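Long-range contact in putative Glycerophosphoryl diester phosphodiesterase (Silicibacter pomeroyi, PDB 3L12), which belongs to the glycerophosphoryl diester phosphodiesterase family, whose members have a TIM-barrel fold, and carries a bound magnesium ion: residues 208-213 and 250-255. Residues are numbered along the deposited sequence; the frame is centred on the assembly and turned at random.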
ATOM      1  N   LEU A 208      -4.064  17.300 -21.164  1.00  7.57           N
ATOM      2  CA  LEU A 208      -3.694  15.941 -21.456  1.00  8.58           C
ATOM      3  C   LEU A 208      -3.579  15.779 -22.960  1.00  9.34           C
ATOM      4  O   LEU A 208      -4.392  16.350 -23.747  1.00  9.48           O
ATOM      5  CB  LEU A 208      -4.763  14.951 -20.974  1.00  9.34           C
ATOM      6  CG  LEU A 208      -4.723  14.730 -19.476  1.00  7.95           C
ATOM      7  CD1 LEU A 208      -6.025  14.139 -18.892  1.00  8.46           C
ATOM      8  CD2 LEU A 208      -3.540  13.775 -19.215  1.00  9.27           C
ATOM      9  N   SER A 209      -2.639  14.941 -23.371  1.00  9.44           N
ATOM     10  CA  SER A 209      -2.541  14.541 -24.783  1.00 10.92           C
ATOM     11  C   SER A 209      -2.064  13.084 -24.860  1.00 11.76           C
ATOM     12  O   SER A 209      -1.370  12.580 -23.956  1.00 11.96           O
ATOM     13  CB  SER A 209      -1.593  15.454 -25.566  1.00 10.52           C
ATOM     14  OG  SER A 209      -0.272  15.341 -25.055  1.00 10.43           O
ATOM     15  N   GLN A 210      -2.470  12.404 -25.916  1.00 12.90           N
ATOM     16  CA  GLN A 210      -2.031  11.036 -26.193  1.00 14.52           C
ATOM     17  C   GLN A 210      -2.144  10.818 -27.723  1.00 15.97           C
ATOM     18  O   GLN A 210      -3.228  10.942 -28.285  1.00 14.82           O
ATOM     19  CB  GLN A 210      -2.836  10.011 -25.414  1.00 16.32           C
ATOM     20  CG  GLN A 210      -2.379   8.563 -25.684  1.00 17.43           C
ATOM     21  CD  GLN A 210      -3.121   7.574 -24.886  1.00 18.43           C
ATOM     22  OE1 GLN A 210      -4.333   7.696 -24.702  1.00 22.18           O
ATOM     23  NE2 GLN A 210      -2.424   6.566 -24.389  1.00 18.83           N
ATOM     24  N   LEU A 211      -1.034  10.526 -28.382  1.00 16.65           N
ATOM     25  CA  LEU A 211      -1.032  10.367 -29.848  1.00 16.87           C
ATOM     26  C   LEU A 211      -1.724   9.078 -30.207  1.00 20.21           C
ATOM     27  O   LEU A 211      -1.665   8.104 -29.442  1.00 19.61           O
ATOM     28  CB  LEU A 211       0.380  10.377 -30.392  1.00 16.70           C
ATOM     29  CG  LEU A 211       1.164  11.682 -30.194  1.00 16.37           C
ATOM     30  CD1 LEU A 211       2.583  11.530 -30.706  1.00 18.87           C
ATOM     31  CD2 LEU A 211       0.516  12.845 -30.839  1.00 19.26           C
ATOM     32  N   PRO A 212      -2.424   9.072 -31.359  1.00 24.10           N
ATOM     33  CA  PRO A 212      -3.100   7.860 -31.809  1.00 27.22           C
ATOM     34  C   PRO A 212      -2.082   6.757 -32.046  1.00 29.71           C
ATOM     35  O   PRO A 212      -2.341   5.609 -31.709  1.00 32.48           O
ATOM     36  CB  PRO A 212      -3.772   8.274 -33.129  1.00 27.36           C
ATOM     37  CG  PRO A 212      -3.544   9.741 -33.296  1.00 26.50           C
ATOM     38  CD  PRO A 212      -2.480  10.167 -32.340  1.00 25.67           C
ATOM     39  N   GLU A 213      -0.940   7.141 -32.621  1.00 33.49           N
ATOM     40  CA  GLU A 213       0.188   6.251 -32.910  1.00 34.71           C
ATOM     41  C   GLU A 213       0.628   5.455 -31.674  1.00 36.06           C
ATOM     42  O   GLU A 213       0.014   4.434 -31.320  1.00 36.47           O
ATOM     43  CB  GLU A 213       1.355   7.092 -33.436  1.00 34.19           C
ATOM     44  N   CYS A 250       0.462  17.594 -20.361  1.00  9.07           N
ATOM     45  CA  CYS A 250       0.563  16.257 -19.776  1.00  7.20           C
ATOM     46  C   CYS A 250       0.446  15.193 -20.825  1.00  9.20           C
ATOM     47  O   CYS A 250      -0.591  14.600 -21.035  1.00  8.64           O
ATOM     48  CB  CYS A 250      -0.480  16.009 -18.678  1.00  7.91           C
ATOM     49  SG  CYS A 250      -0.239  17.136 -17.264  1.00 11.57           S
ATOM     50  N   PRO A 251       1.551  14.945 -21.529  1.00 11.41           N
ATOM     51  CA  PRO A 251       1.566  13.908 -22.546  1.00 12.33           C
ATOM     52  C   PRO A 251       1.779  12.502 -22.038  1.00 11.95           C
ATOM     53  O   PRO A 251       2.503  12.265 -21.029  1.00 13.43           O
ATOM     54  CB  PRO A 251       2.773  14.272 -23.378  1.00 12.15           C
ATOM     55  CG  PRO A 251       3.726  14.873 -22.374  1.00 11.48           C
ATOM     56  CD  PRO A 251       2.849  15.621 -21.391  1.00 11.24           C
ATOM     57  N   TYR A 252       1.169  11.560 -22.736  1.00 11.39           N
ATOM     58  CA  TYR A 252       1.373  10.155 -22.466  1.00 10.58           C
ATOM     59  C   TYR A 252       2.879   9.867 -22.650  1.00 11.17           C
ATOM     60  O   TYR A 252       3.524  10.418 -23.550  1.00 12.45           O
ATOM     61  CB  TYR A 252       0.556   9.323 -23.418  1.00 12.00           C
ATOM     62  CG  TYR A 252       0.659   7.838 -23.179  1.00 13.68           C
ATOM     63  CD1 TYR A 252       0.158   7.278 -22.023  1.00 15.99           C
ATOM     64  CD2 TYR A 252       1.171   6.997 -24.165  1.00 17.38           C
ATOM     65  CE1 TYR A 252       0.226   5.905 -21.806  1.00 17.43           C
ATOM     66  CE2 TYR A 252       1.234   5.624 -23.952  1.00 19.19           C
ATOM     67  CZ  TYR A 252       0.766   5.107 -22.773  1.00 19.02           C
ATOM     68  OH  TYR A 252       0.830   3.737 -22.556  1.00 23.86           O
ATOM     69  N   PHE A 253       3.418   9.013 -21.795  1.00 10.34           N
ATOM     70  CA  PHE A 253       4.891   8.885 -21.749  1.00 10.60           C
ATOM     71  C   PHE A 253       5.541   8.390 -23.045  1.00 10.13           C
ATOM     72  O   PHE A 253       6.672   8.752 -23.314  1.00 12.32           O
ATOM     73  CB  PHE A 253       5.351   8.067 -20.538  1.00 10.44           C
ATOM     74  CG  PHE A 253       5.169   6.586 -20.685  1.00  9.06           C
ATOM     75  CD1 PHE A 253       3.976   6.008 -20.403  1.00  9.85           C
ATOM     76  CD2 PHE A 253       6.218   5.774 -21.069  1.00 10.39           C
ATOM     77  CE1 PHE A 253       3.765   4.636 -20.508  1.00 11.05           C
ATOM     78  CE2 PHE A 253       5.995   4.410 -21.203  1.00 10.50           C
ATOM     79  CZ  PHE A 253       4.788   3.853 -20.896  1.00 11.49           C
ATOM     80  N   LEU A 254       4.848   7.596 -23.842  1.00 11.91           N
ATOM     81  CA  LEU A 254       5.450   7.136 -25.127  1.00 13.12           C
ATOM     82  C   LEU A 254       5.575   8.244 -26.115  1.00 15.24           C
ATOM     83  O   LEU A 254       6.277   8.091 -27.127  1.00 14.20           O
ATOM     84  CB  LEU A 254       4.651   5.995 -25.743  1.00 14.14           C
ATOM     85  CG  LEU A 254       4.719   4.676 -24.990  1.00 16.14           C
ATOM     86  CD1 LEU A 254       3.910   3.604 -25.677  1.00 17.43           C
ATOM     87  CD2 LEU A 254       6.160   4.284 -24.843  1.00 15.83           C
ATOM     88  N   ASP A 255       4.932   9.389 -25.837  1.00 13.93           N
ATOM     89  CA  ASP A 255       4.956  10.502 -26.768  1.00 15.55           C
ATOM     90  C   ASP A 255       6.011  11.533 -26.407  1.00 14.40           C
ATOM     91  O   ASP A 255       6.194  12.492 -27.122  1.00 14.41           O
ATOM     92  CB  ASP A 255       3.595  11.252 -26.776  1.00 16.15           C
ATOM     93  CG  ASP A 255       2.409  10.369 -27.045  1.00 16.74           C
ATOM     94  OD1 ASP A 255       2.536   9.244 -27.601  1.00 18.03           O
ATOM     95  OD2 ASP A 255       1.284  10.835 -26.742  1.00 15.37           O
TER
HETATM   96  O   HOH W   1       1.238  13.556 -26.504  1.00 17.53           O
HETATM   97  O   HOH W   2       0.442   7.317 -27.914  1.00 32.72           O
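Leu208 and Ser209 pair in parallel with Cys250 and Pro251, and within these two segments Ser209 makes both ladder bonds: its N donates to Cys250 O (3.1 Å) and its O accepts from Tyr252 N (3.0 Å). Beyond the last rung the two chains part, and side chains take over from the backbone, a worked example of how loops at the C-terminal end of a parallel barrel are tied together. Asp255 reaches back from a 3-10 turn, itself closed by the bond from Asp255 N to Tyr252 O, and its OD2 takes the N-H of Leu211 at 2.9 Å on the syn side, 31° out of the carboxylate plane. The same oxygen accepts a hydrogen bond from a water that also meets Ser209 OG, while a second water joins OD1 to Leu211 O, giving the carboxylate three links to the facing segment. Leu211 slides past this group in the opposite direction, its CG 3.6 Å from Asp255 CG. Gln210 and Tyr252 run side by side. With CG anti to the backbone N in both, the extended glutamine brings NE2 over the centre of the phenol ring, 3.4 Å above its plane, the amide turned 56° from the ring. On the sheet face of Leu208 and Cys250, Leu208 CD2 packs on Cys250 CB at 3.8 Å, with the magnesium ion about 6 Å from the leucine side chain. Ser209 OG, on the other face, also bonds Trp249 NE1. Strands 183-187 and 270-273 flank this pair in the barrel wall, and Phe253 leans on helix 279-288.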